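Putative xanthine dehydrogenase YAGS fad-binding subunit (Escherichia coli, PDB 5G5G) probably oxidises aldehydes as the large, molybdenum cofactor-binding subunit of a three-chain periplasmic oxidoreductase of the xanthine dehydrogenase family. Local coordinates at residues T64-D69 with A111-V116; G297-I302 with I363-L368; L405-D410 with I673-T678; A701-V706 with R715-T720; N708-R713 with D726-V731. All coordinates share one frame; numbering follows the deposited sequence. Where two conformers were deposited one is given.

Contact 1. Residues T64-D69 with A111-V116; sequences TALDTD and AIALVV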
# COMPACT_ATOMS: atom_id res chain seq x y z
N THR C 64 -3.75 34.12 1.57
CA THR C 64 -3.81 35.61 1.43
C THR C 64 -3.75 35.97 -0.06
O THR C 64 -4.56 36.80 -0.55
CB THR C 64 -2.75 36.34 2.28
OG1 THR C 64 -1.46 35.75 2.11
CG2 THR C 64 -3.13 36.24 3.78
N ALA C 65 -2.91 35.25 -0.79
CA ALA C 65 -2.92 35.37 -2.25
C ALA C 65 -2.50 34.08 -2.98
O ALA C 65 -1.86 33.18 -2.41
CB ALA C 65 -2.08 36.55 -2.67
N LEU C 66 -2.89 34.02 -4.23
CA LEU C 66 -2.58 32.89 -5.04
C LEU C 66 -2.31 33.43 -6.42
O LEU C 66 -3.22 33.77 -7.15
CB LEU C 66 -3.77 31.93 -5.04
CG LEU C 66 -3.51 30.65 -5.83
CD1 LEU C 66 -2.28 29.92 -5.31
CD2 LEU C 66 -4.72 29.71 -5.73
N ASP C 67 -1.04 33.58 -6.75
CA ASP C 67 -0.69 34.27 -7.96
C ASP C 67 -0.24 33.27 -8.99
O ASP C 67 0.36 32.27 -8.68
CB ASP C 67 0.31 35.33 -7.67
CG ASP C 67 -0.21 36.35 -6.69
OD1 ASP C 67 -1.29 36.98 -6.99
OD2 ASP C 67 0.38 36.47 -5.58
N THR C 68 -0.65 33.49 -10.22
CA THR C 68 -0.51 32.46 -11.24
C THR C 68 0.16 32.97 -12.52
O THR C 68 0.25 32.19 -13.47
CB THR C 68 -1.90 31.90 -11.61
OG1 THR C 68 -2.68 32.99 -12.12
CG2 THR C 68 -2.58 31.31 -10.39
N ASP C 69 0.66 34.22 -12.53
CA ASP C 69 1.24 34.79 -13.74
C ASP C 69 2.47 34.01 -14.20
O ASP C 69 2.62 33.72 -15.41
CB ASP C 69 1.65 36.27 -13.61
CG ASP C 69 0.48 37.26 -13.71
OD1 ASP C 69 -0.68 36.91 -13.81
OD2 ASP C 69 0.76 38.47 -13.69
N ALA C 111 -6.23 20.81 -2.11
CA ALA C 111 -5.96 21.35 -3.44
C ALA C 111 -6.31 22.84 -3.50
O ALA C 111 -7.39 23.25 -3.05
CB ALA C 111 -6.73 20.61 -4.49
N ILE C 112 -5.41 23.66 -4.06
CA ILE C 112 -5.66 25.10 -4.22
C ILE C 112 -5.55 25.61 -5.65
O ILE C 112 -5.98 26.73 -5.94
CB ILE C 112 -4.82 25.98 -3.27
CG1 ILE C 112 -3.31 25.79 -3.54
CG2 ILE C 112 -5.19 25.67 -1.84
CD1 ILE C 112 -2.43 26.76 -2.77
N ALA C 113 -4.94 24.82 -6.52
CA ALA C 113 -4.81 25.22 -7.91
C ALA C 113 -4.51 23.98 -8.77
O ALA C 113 -4.13 22.91 -8.25
CB ALA C 113 -3.75 26.29 -8.11
N LEU C 114 -4.74 24.15 -10.08
CA LEU C 114 -4.37 23.11 -11.06
C LEU C 114 -3.76 23.79 -12.26
O LEU C 114 -4.39 24.65 -12.85
CB LEU C 114 -5.59 22.29 -11.51
CG LEU C 114 -5.26 21.15 -12.50
CD1 LEU C 114 -4.96 19.88 -11.71
CD2 LEU C 114 -6.38 20.95 -13.50
N VAL C 115 -2.52 23.42 -12.61
CA VAL C 115 -1.94 23.96 -13.84
C VAL C 115 -2.19 22.95 -14.96
O VAL C 115 -1.88 21.77 -14.76
CB VAL C 115 -0.43 24.16 -13.70
CG1 VAL C 115 0.17 24.68 -14.99
CG2 VAL C 115 -0.10 25.12 -12.57
N VAL C 116 -2.71 23.41 -16.10
CA VAL C 116 -3.02 22.58 -17.25
C VAL C 116 -1.98 22.92 -18.31
O VAL C 116 -1.78 24.10 -18.61
CB VAL C 116 -4.42 22.97 -17.80
CG1 VAL C 116 -4.78 22.12 -18.99
CG2 VAL C 116 -5.44 22.81 -16.70

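Contact 2. Residues G297-I302 with I363-L368; sequences GKITAI and IAIDEL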
# COMPACT_ATOMS: atom_id res chain seq x y z
N GLY C 297 -16.83 -16.96 34.59
CA GLY C 297 -16.29 -16.41 33.37
C GLY C 297 -17.31 -15.82 32.44
O GLY C 297 -16.95 -15.36 31.34
N LYS C 298 -18.56 -15.75 32.87
CA LYS C 298 -19.62 -15.06 32.12
C LYS C 298 -19.47 -13.55 32.30
O LYS C 298 -19.52 -13.05 33.43
CB LYS C 298 -21.03 -15.46 32.59
CG LYS C 298 -21.44 -16.87 32.15
CD LYS C 298 -21.92 -16.84 30.70
CE LYS C 298 -22.22 -18.20 30.10
NZ LYS C 298 -23.19 -18.96 30.92
N ILE C 299 -19.31 -12.85 31.19
CA ILE C 299 -19.26 -11.39 31.22
C ILE C 299 -20.59 -10.90 31.76
O ILE C 299 -21.64 -11.36 31.32
CB ILE C 299 -19.00 -10.83 29.82
CG1 ILE C 299 -17.58 -11.21 29.39
CG2 ILE C 299 -19.20 -9.31 29.77
CD1 ILE C 299 -17.29 -10.94 27.93
N THR C 300 -20.53 -9.97 32.69
CA THR C 300 -21.68 -9.31 33.29
C THR C 300 -21.73 -7.80 33.04
O THR C 300 -22.78 -7.19 33.25
CB THR C 300 -21.68 -9.52 34.79
OG1 THR C 300 -20.45 -9.05 35.33
CG2 THR C 300 -21.85 -11.02 35.10
N ALA C 301 -20.60 -7.21 32.64
CA ALA C 301 -20.49 -5.77 32.55
C ALA C 301 -19.54 -5.42 31.44
O ALA C 301 -18.41 -5.91 31.42
CB ALA C 301 -20.01 -5.21 33.89
N ILE C 302 -19.97 -4.63 30.44
CA ILE C 302 -19.09 -4.24 29.35
C ILE C 302 -19.32 -2.77 29.04
O ILE C 302 -20.45 -2.32 28.83
CB ILE C 302 -19.25 -5.13 28.08
CG1 ILE C 302 -18.28 -4.65 26.98
CG2 ILE C 302 -20.71 -5.18 27.57
CD1 ILE C 302 -18.10 -5.73 25.94
N ILE C 363 -8.02 -7.56 22.20
CA ILE C 363 -6.93 -7.63 23.23
C ILE C 363 -7.56 -7.67 24.61
O ILE C 363 -7.14 -8.47 25.44
CB ILE C 363 -5.91 -6.47 23.15
CG1 ILE C 363 -5.22 -6.44 21.79
CG2 ILE C 363 -4.90 -6.57 24.27
CD1 ILE C 363 -4.28 -5.25 21.55
N ALA C 364 -8.52 -6.79 24.90
CA ALA C 364 -9.18 -6.73 26.20
C ALA C 364 -9.78 -8.07 26.59
O ALA C 364 -9.63 -8.53 27.72
CB ALA C 364 -10.24 -5.60 26.26
N ILE C 365 -10.40 -8.75 25.62
CA ILE C 365 -10.97 -10.06 25.88
C ILE C 365 -9.85 -11.06 26.22
O ILE C 365 -10.01 -11.88 27.13
CB ILE C 365 -11.81 -10.53 24.65
CG1 ILE C 365 -13.12 -9.69 24.50
CG2 ILE C 365 -12.16 -12.02 24.70
CD1 ILE C 365 -14.12 -9.81 25.61
N ASP C 366 -8.74 -11.02 25.49
CA ASP C 366 -7.58 -11.86 25.80
C ASP C 366 -7.10 -11.56 27.22
O ASP C 366 -6.78 -12.50 27.97
CB ASP C 366 -6.46 -11.65 24.79
CG ASP C 366 -5.48 -12.81 24.76
OD1 ASP C 366 -5.89 -13.94 24.43
OD2 ASP C 366 -4.29 -12.59 25.05
N GLU C 367 -7.05 -10.28 27.61
CA GLU C 367 -6.65 -9.91 28.99
C GLU C 367 -7.61 -10.45 30.05
O GLU C 367 -7.17 -10.96 31.08
CB GLU C 367 -6.47 -8.40 29.17
CG GLU C 367 -5.39 -7.80 28.24
CD GLU C 367 -5.00 -6.38 28.59
OE1 GLU C 367 -4.68 -6.20 29.78
OE2 GLU C 367 -5.04 -5.50 27.70
N LEU C 368 -8.92 -10.32 29.78
CA LEU C 368 -9.90 -10.79 30.73
C LEU C 368 -9.89 -12.30 30.86
O LEU C 368 -9.94 -12.82 31.95
CB LEU C 368 -11.29 -10.25 30.38
CG LEU C 368 -12.40 -10.57 31.38
CD1 LEU C 368 -12.15 -10.07 32.81
CD2 LEU C 368 -13.70 -10.01 30.83

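Contact 3. Residues L405-D410 with I673-T678; sequences LRTGAD and IFLDDT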
# COMPACT_ATOMS: atom_id res chain seq x y z
N LEU C 405 -14.62 -20.49 15.65
CA LEU C 405 -13.56 -20.62 16.61
C LEU C 405 -13.16 -22.06 16.80
O LEU C 405 -11.97 -22.40 16.84
CB LEU C 405 -13.97 -19.97 17.91
CG LEU C 405 -14.04 -18.46 17.87
CD1 LEU C 405 -14.74 -18.01 19.10
CD2 LEU C 405 -12.65 -17.83 17.76
N ARG C 406 -14.15 -22.95 16.92
CA ARG C 406 -13.83 -24.40 17.11
C ARG C 406 -13.13 -25.01 15.91
O ARG C 406 -12.12 -25.74 16.03
CB ARG C 406 -15.08 -25.22 17.49
CG ARG C 406 -15.67 -24.93 18.86
CD ARG C 406 -16.60 -26.05 19.30
NE ARG C 406 -16.91 -25.99 20.73
CZ ARG C 406 -18.13 -25.95 21.27
NH1 ARG C 406 -19.26 -26.02 20.53
NH2 ARG C 406 -18.24 -25.88 22.60
N THR C 407 -13.64 -24.70 14.71
CA THR C 407 -13.03 -25.19 13.47
C THR C 407 -11.63 -24.66 13.33
O THR C 407 -10.69 -25.43 13.03
CB THR C 407 -13.86 -24.76 12.24
OG1 THR C 407 -15.16 -25.35 12.34
CG2 THR C 407 -13.21 -25.21 10.92
N GLY C 408 -11.46 -23.36 13.60
CA GLY C 408 -10.14 -22.77 13.56
C GLY C 408 -9.15 -23.35 14.54
O GLY C 408 -7.99 -23.68 14.16
N ALA C 409 -9.59 -23.52 15.79
CA ALA C 409 -8.71 -24.07 16.83
C ALA C 409 -8.22 -25.46 16.41
O ALA C 409 -7.05 -25.78 16.60
CB ALA C 409 -9.43 -24.17 18.19
N ASP C 410 -9.14 -26.29 15.89
CA ASP C 410 -8.81 -27.67 15.46
C ASP C 410 -7.81 -27.68 14.30
O ASP C 410 -6.83 -28.41 14.34
CB ASP C 410 -10.09 -28.46 15.08
CG ASP C 410 -10.99 -28.82 16.30
OD1 ASP C 410 -10.57 -28.68 17.47
OD2 ASP C 410 -12.15 -29.28 16.09
N ILE C 673 -10.81 -20.78 5.63
CA ILE C 673 -11.89 -21.79 5.55
C ILE C 673 -13.18 -21.00 5.61
O ILE C 673 -13.34 -20.17 6.51
CB ILE C 673 -11.85 -22.77 6.72
CG1 ILE C 673 -10.57 -23.65 6.64
CG2 ILE C 673 -13.10 -23.66 6.77
CD1 ILE C 673 -10.33 -24.50 7.85
N PHE C 674 -14.09 -21.28 4.68
CA PHE C 674 -15.43 -20.71 4.72
C PHE C 674 -16.40 -21.74 5.22
O PHE C 674 -16.53 -22.79 4.61
CB PHE C 674 -15.87 -20.21 3.36
CG PHE C 674 -15.04 -19.06 2.86
CD1 PHE C 674 -15.18 -17.80 3.46
CD2 PHE C 674 -14.19 -19.23 1.81
CE1 PHE C 674 -14.42 -16.71 3.01
CE2 PHE C 674 -13.43 -18.15 1.37
CZ PHE C 674 -13.54 -16.91 1.99
N LEU C 675 -17.07 -21.45 6.32
CA LEU C 675 -18.19 -22.28 6.72
C LEU C 675 -19.35 -22.06 5.77
O LEU C 675 -19.52 -20.95 5.22
CB LEU C 675 -18.63 -21.90 8.16
CG LEU C 675 -17.57 -22.14 9.23
CD1 LEU C 675 -18.15 -21.94 10.64
CD2 LEU C 675 -16.96 -23.51 9.17
N ASP C 676 -20.13 -23.09 5.51
CA ASP C 676 -21.41 -22.97 4.77
C ASP C 676 -22.28 -22.15 5.73
O ASP C 676 -22.63 -22.64 6.80
CB ASP C 676 -22.15 -24.35 4.55
CG ASP C 676 -21.74 -25.17 3.25
OD1 ASP C 676 -20.87 -24.69 2.49
OD2 ASP C 676 -22.29 -26.33 3.01
N ASP C 677 -22.63 -20.94 5.40
CA ASP C 677 -23.36 -20.11 6.29
C ASP C 677 -24.58 -19.55 5.56
O ASP C 677 -25.06 -18.49 5.88
CB ASP C 677 -22.39 -19.05 6.74
CG ASP C 677 -22.93 -18.17 7.81
OD1 ASP C 677 -23.42 -18.73 8.85
OD2 ASP C 677 -22.82 -16.91 7.64
N THR C 678 -25.10 -20.32 4.62
CA THR C 678 -26.22 -19.93 3.74
C THR C 678 -27.33 -19.27 4.55
O THR C 678 -27.84 -19.89 5.53
CB THR C 678 -26.79 -21.20 3.05
OG1 THR C 678 -25.73 -21.80 2.30
CG2 THR C 678 -27.91 -20.90 2.13

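Contact 4. Residues A701-V706 with R715-T720; sequences AIANAV and RDYPIT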
# COMPACT_ATOMS: atom_id res chain seq x y z
N ALA C 701 -5.47 -10.50 16.79
CA ALA C 701 -4.91 -11.87 16.86
C ALA C 701 -3.39 -11.83 16.79
O ALA C 701 -2.75 -12.50 17.57
CB ALA C 701 -5.46 -12.75 15.77
N ILE C 702 -2.81 -10.95 15.95
CA ILE C 702 -1.36 -10.77 15.94
C ILE C 702 -0.82 -10.20 17.28
O ILE C 702 0.18 -10.68 17.82
CB ILE C 702 -0.96 -9.89 14.74
CG1 ILE C 702 -1.36 -10.63 13.45
CG2 ILE C 702 0.54 -9.53 14.77
CD1 ILE C 702 -1.29 -9.72 12.24
N ALA C 703 -1.43 -9.15 17.78
CA ALA C 703 -1.05 -8.60 19.09
C ALA C 703 -1.08 -9.65 20.21
O ALA C 703 -0.13 -9.74 20.99
CB ALA C 703 -1.96 -7.43 19.47
N ASN C 704 -2.15 -10.45 20.25
CA ASN C 704 -2.31 -11.48 21.24
C ASN C 704 -1.20 -12.56 21.08
O ASN C 704 -0.72 -13.11 22.06
CB ASN C 704 -3.68 -12.06 21.13
CG ASN C 704 -4.79 -11.09 21.61
OD1 ASN C 704 -4.55 -10.14 22.34
ND2 ASN C 704 -6.00 -11.38 21.23
N ALA C 705 -0.82 -12.86 19.84
CA ALA C 705 0.29 -13.79 19.55
C ALA C 705 1.61 -13.23 20.00
O ALA C 705 2.44 -13.96 20.52
CB ALA C 705 0.32 -14.16 18.05
N VAL C 706 1.85 -11.93 19.77
CA VAL C 706 3.04 -11.27 20.31
C VAL C 706 3.11 -11.34 21.84
O VAL C 706 4.17 -11.62 22.41
CB VAL C 706 3.16 -9.81 19.82
CG1 VAL C 706 4.25 -9.07 20.58
CG2 VAL C 706 3.39 -9.75 18.29
N ARG C 715 -0.52 -1.91 23.88
CA ARG C 715 -1.90 -1.47 23.64
C ARG C 715 -2.01 -0.26 22.71
O ARG C 715 -3.10 0.21 22.44
CB ARG C 715 -2.58 -1.19 24.99
CG ARG C 715 -2.52 -2.35 25.96
CD ARG C 715 -3.38 -2.09 27.17
NE ARG C 715 -3.31 -3.22 28.07
CZ ARG C 715 -2.33 -3.45 28.93
NH1 ARG C 715 -1.35 -2.57 29.11
NH2 ARG C 715 -2.39 -4.53 29.70
N ASP C 716 -0.87 0.24 22.25
CA ASP C 716 -0.78 1.32 21.27
C ASP C 716 -0.18 0.75 19.98
O ASP C 716 0.98 0.37 19.91
CB ASP C 716 0.01 2.55 21.79
CG ASP C 716 1.44 2.23 22.14
OD1 ASP C 716 1.64 1.33 22.97
OD2 ASP C 716 2.37 2.88 21.58
N TYR C 717 -1.03 0.60 18.98
CA TYR C 717 -0.59 0.03 17.70
C TYR C 717 0.15 1.10 16.87
O TYR C 717 -0.08 2.29 17.08
CB TYR C 717 -1.79 -0.40 16.92
CG TYR C 717 -2.50 -1.63 17.38
CD1 TYR C 717 -3.58 -1.56 18.30
CD2 TYR C 717 -2.19 -2.84 16.84
CE1 TYR C 717 -4.29 -2.71 18.68
CE2 TYR C 717 -2.92 -3.98 17.15
CZ TYR C 717 -3.97 -3.92 18.06
OH TYR C 717 -4.66 -5.08 18.30
N PRO C 718 1.02 0.71 15.92
CA PRO C 718 1.42 -0.67 15.64
C PRO C 718 2.44 -1.18 16.65
O PRO C 718 3.12 -0.38 17.35
CB PRO C 718 2.05 -0.56 14.23
CG PRO C 718 2.60 0.84 14.20
CD PRO C 718 1.71 1.69 15.03
N ILE C 719 2.58 -2.50 16.70
CA ILE C 719 3.44 -3.15 17.65
C ILE C 719 4.82 -3.37 17.01
O ILE C 719 5.13 -4.42 16.45
CB ILE C 719 2.81 -4.44 18.17
CG1 ILE C 719 1.43 -4.15 18.78
CG2 ILE C 719 3.69 -5.05 19.25
CD1 ILE C 719 0.63 -5.39 19.12
N THR C 720 5.64 -2.34 17.16
CA THR C 720 6.96 -2.30 16.63
C THR C 720 7.97 -2.63 17.68
O THR C 720 7.69 -2.67 18.91
CB THR C 720 7.20 -0.91 15.99
OG1 THR C 720 6.96 0.12 16.96
CG2 THR C 720 6.36 -0.76 14.79

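Contact 5. Residues N708-R713 with D726-V731; sequences NATGIR and DKLPDV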
# COMPACT_ATOMS: atom_id res chain seq x y z
N ASN C 708 1.64 -13.69 23.67
CA ASN C 708 1.94 -15.07 23.98
C ASN C 708 3.44 -15.37 23.73
O ASN C 708 4.08 -16.14 24.47
CB ASN C 708 1.05 -16.00 23.17
CG ASN C 708 1.30 -17.47 23.48
OD1 ASN C 708 1.89 -18.20 22.67
ND2 ASN C 708 0.92 -17.91 24.67
N ALA C 709 4.03 -14.76 22.71
CA ALA C 709 5.48 -15.00 22.48
C ALA C 709 6.42 -14.41 23.48
O ALA C 709 7.48 -15.00 23.74
CB ALA C 709 5.87 -14.51 21.10
N THR C 710 6.08 -13.24 24.02
CA THR C 710 7.00 -12.43 24.78
C THR C 710 6.60 -12.17 26.23
O THR C 710 7.44 -11.78 27.01
CB THR C 710 7.16 -11.05 24.15
OG1 THR C 710 5.90 -10.35 24.08
CG2 THR C 710 7.71 -11.15 22.72
N GLY C 711 5.33 -12.28 26.54
CA GLY C 711 4.78 -11.78 27.78
C GLY C 711 4.57 -10.27 27.87
O GLY C 711 4.36 -9.77 28.97
N ILE C 712 4.67 -9.55 26.76
CA ILE C 712 4.56 -8.09 26.74
C ILE C 712 3.26 -7.67 26.06
O ILE C 712 3.02 -7.97 24.84
CB ILE C 712 5.76 -7.44 25.99
CG1 ILE C 712 7.09 -7.98 26.50
CG2 ILE C 712 5.65 -5.89 26.02
CD1 ILE C 712 8.26 -7.68 25.55
N ARG C 713 2.38 -6.99 26.82
CA ARG C 713 1.17 -6.40 26.23
C ARG C 713 1.49 -5.04 25.66
O ARG C 713 2.12 -4.21 26.33
CB ARG C 713 0.10 -6.20 27.27
CG ARG C 713 -0.46 -7.47 27.82
CD ARG C 713 -1.46 -8.08 26.88
NE ARG C 713 -2.06 -9.24 27.54
CZ ARG C 713 -2.82 -10.14 26.92
NH1 ARG C 713 -3.08 -10.06 25.63
NH2 ARG C 713 -3.31 -11.14 27.63
N ASP C 726 12.97 -3.35 25.53
CA ASP C 726 13.44 -3.35 26.92
C ASP C 726 12.78 -4.38 27.86
O ASP C 726 13.12 -4.40 29.03
CB ASP C 726 13.44 -1.93 27.52
CG ASP C 726 12.04 -1.40 27.81
OD1 ASP C 726 11.05 -2.14 27.63
OD2 ASP C 726 11.93 -0.21 28.20
N LYS C 727 11.86 -5.22 27.36
CA LYS C 727 11.34 -6.38 28.15
C LYS C 727 11.60 -7.78 27.54
O LYS C 727 11.04 -8.77 28.02
CB LYS C 727 9.86 -6.16 28.50
CG LYS C 727 9.66 -4.97 29.46
CD LYS C 727 8.22 -4.67 29.91
CE LYS C 727 7.34 -4.14 28.77
NZ LYS C 727 7.48 -2.68 28.43
N LEU C 728 12.49 -7.87 26.54
CA LEU C 728 12.91 -9.16 25.97
C LEU C 728 14.01 -9.85 26.82
O LEU C 728 14.61 -9.21 27.73
CB LEU C 728 13.42 -8.94 24.57
CG LEU C 728 12.38 -8.44 23.61
CD1 LEU C 728 13.11 -8.10 22.32
CD2 LEU C 728 11.31 -9.49 23.39
N PRO C 729 14.34 -11.13 26.49
CA PRO C 729 15.31 -11.82 27.34
C PRO C 729 16.73 -11.24 27.15
O PRO C 729 16.97 -10.45 26.24
CB PRO C 729 15.23 -13.29 26.86
CG PRO C 729 13.96 -13.40 26.03
CD PRO C 729 13.88 -12.02 25.40
N ASP C 730 17.64 -11.63 28.03
CA ASP C 730 19.03 -11.17 27.92
C ASP C 730 19.68 -11.83 26.70
O ASP C 730 19.35 -12.97 26.36
CB ASP C 730 19.81 -11.49 29.21
CG ASP C 730 19.17 -10.88 30.48
OD1 ASP C 730 18.62 -9.76 30.41
OD2 ASP C 730 19.23 -11.52 31.54
N VAL C 731 20.57 -11.11 26.01
CA VAL C 731 21.49 -11.72 25.04
C VAL C 731 22.82 -11.70 25.80
O VAL C 731 23.81 -12.24 25.34
CB VAL C 731 21.60 -10.94 23.69
CG1 VAL C 731 21.98 -11.88 22.53
CG2 VAL C 731 20.31 -10.18 23.34

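Contact 1. Residues T64-D69 with A111-V116
The carbonyl oxygen of Ile112 is met by a methyl group: CD2 of Leu66 stands 3.2 Å from Ile112 O, a short C-H to oxygen approach and not a hydrogen bond. No hydrogen bond joins the two segments, and Leu66 alone carries the contact from its side. Its chi1 of -177° turns CG to the side of CB opposite the amide nitrogen, and from there the isobutyl fork reaches 111-116 with both prongs. CD1 lies 4.1 Å from CD1 of Ile112, the two side chains crossing at a slant, while CD2, besides meeting the carbonyl, lies 4.3 Å from Ala113 CB. That two successive residues turn their CB atoms to the same partner is consistent with a classic beta bulge, in which Ile112 and Ala113 both face Val54 of the neighbouring strand. Within the a/b hammerhead region the contact joins two sheets: strand 61-67 is the middle of a small antiparallel sheet, between 104-105 and 131-136, whereas strand 111-117 belongs to a larger mixed sheet, between 77-82 and 49-55. A second classic bulge, Thr64 and Ala65 opposite His133, interrupts strand 61-67 just before Leu66. Ala132 touches both Leu66 and Ile112, and Thr82 packs on Leu66 as well.

Contact 2. Residues G297-I302 with I363-L368
Ile299 meets the helix segment 363-368 through apolar contacts alone. Its terminal methyl CD1 lies 4.1 Å from CD1 of Ile365, and the two side chains are set nearly perpendicular, so that they meet by their ends and do not lie alongside one another. The two chains differ in shape: Ile299 is stretched out toward the helix (chi2 169°), whereas Ile365 is folded at its second torsion (chi2 -64°). One methylene further back, CG1 of Ile299 is 4.3 Å from CD2 of Leu368. Ile365 and Leu368 stand three residues apart on helix 354-372 and so present one face to the strand. Ile291 of the adjoining strand 285-293 touches both Ile299 and Leu368, and Phe379 packs on both Ile365 and Leu368.

The hydrogen bonds lie within the helix or lead outward. Leu368 N bonds to Ala364 O at 2.8 Å, a regular helical turn. At the start of the strand the side-chain amide of Asn383 bonds to both Ile299 N and Gly297 O, and a classic beta bulge follows, Thr300 and Ala301 facing Gly292.

The ionic groups of the helix point elsewhere: Asp366 forms a salt bridge with Arg713, and Glu367 with Arg715. Helix 354-372 thus uses one face for apolar packing on the sheet and another for salt bridges to the C-terminal part of the chain; between strand and helix, shape and burial do the work, without any directional bond.

Contact 3. Residues L405-D410 with I673-T678
The side chains of Thr407 and Leu675 run antiparallel alongside each other, the threonine reaching out from helix 401-412 and the leucine reaching back toward it. The hydroxyl oxygen Thr407 OG1 comes 4.1 Å from the methyl CD2 of Leu675, a van der Waals approach without polar character. The other branch, Thr407 CG2, faces Ile673 and lies 4.3 Å from its CD1. One beta-branched side chain therefore splits its two ends between two residues of the strand and its extension.

The rotation of Thr407 is well accounted for. With chi1 at -62°, OG1 stands beside the residue's own amide nitrogen, where it can bond to the carbonyl oxygen of Glu403 one turn earlier; that bond satisfies the hydroxyl and sends CG2 out toward Ile673. Helical bonds such as Ala409 N to Leu405 O, 2.8 Å, keep the turn regular.

On the opposing segment, Ile673 and Leu675 turn their CB atoms toward the helix, while Phe674 between them packs on Cys611, Ile616 and Val690, the alternation expected of an extended chain. Leu675 also touches Glu403 and Cys404, and Ile673 touches Lys411, so the pair spans about two turns of the helix.

The arrangement is that of a helix laid against the strand at the edge of a mixed sheet within this chain, 669-674 running parallel to 602-612, in the cofactor-binding part of the subunit; the side chain of Leu675 is about 11 Å from the bound pterin cytosine dinucleotide.

Contact 4. Residues A701-V706 with R715-T720
Ala703 and Ile719 form the tight core of this apolar contact. The terminal methyl Ile719 CD1 presses to 3.3 Å from Ala703 CB, closer than ordinary van der Waals contact, and is also only 3.6 Å from Ala703 CA. Extension of the isoleucine at its second torsion (chi2 171°) drives CD1 straight at the helix surface, where a methyl is all the side chain it meets. The branch methyl Ile719 CG2 lies 4.3 Å from CG1 of Val706, three residues on along helix 698-710. Tyr717 adds its ring end obliquely: Ala703 CB is 3.8 Å from Tyr717 OH and 4.3 Å from its CE2.

Polar groups are satisfied away from the interface. Tyr717 OH bonds to the carbonyl oxygen of Met359, which fixes the far end of the buried ring. Asn704, with its CB turned from the loop, gives ND2 to Val435 O and Glu362 O. In the loop itself, Thr720 N makes a weak 3.2 Å bond to Pro718 O, and that carbonyl is also bound by Lys723 NZ.

The cis peptide before Pro718 and the inverse gamma turn centred on Ile719 probably help to bring Tyr717 and Ile719 to the same helix. The chain thus folds back on the helix it has just left, and segment 701-706 of helix 698-710 lies buried among strand 584-596, helix 354-372 and this returning loop.

Contact 5. Residues N708-R713 with D726-V731
Ile712 packs closely on the aliphatic part of Lys727. Its CD1 is 3.7 Å from Lys727 CB, and its CG2 is 3.7 Å from Lys727 CE; a bend of the lysine at chi3 (-69°) brings CE to the branch methyl, and a further bend at chi4 turns NZ aside. Leu728 closes the other end: its CD2 lies 4.2 Å from Ile712 CD1 and 4.0 Å from Thr710 CG2. Thr710 stands at the end of helix 698-710, its OG1 bonded to Val706 O one turn back and accepting from Ile712 N at 3.1 Å with an N-H to oxygen angle of 153°. The latter bond makes an ST turn, spanning Gly711, whose positive phi takes the chain out of the helix. With an alanine here, OG1 and CG2 are gone, which would probably leave Val706 O and Ile712 N without their shared partner, the ST turn less firmly set and a gap beside Leu728. The outer side is looser. Lys727 NZ makes a long ion pair with Asp726 OD1, 3.7 Å, and both residues are exposed. Leu728 is partly exposed, and another protein chain of the assembly places basic side chains against it and on Pro729 O, the latter by a hydrogen bond.

From the N terminus, contact 1 comes first, closing a loop of 41 residues and tying two sheets of the hammerhead region; its centre is about 44 Å or more from every other contact centre. Contact 2 closes 60 residues, joining a strand to helix 354-372. Contact 3 follows in series, bridging 262 residues between helix 401-412 and strand 669-674, without touching the others. The last two are local: contact 4 spans 8 residues and contact 5 spans 12, and their segments alternate, so the loops cross, both starting on helix 698-710. None nests within another. Salt bridges from helix 354-372 tie contact 2 to contacts 4 and 5, bringing the C-terminal loops onto the cofactor-binding region.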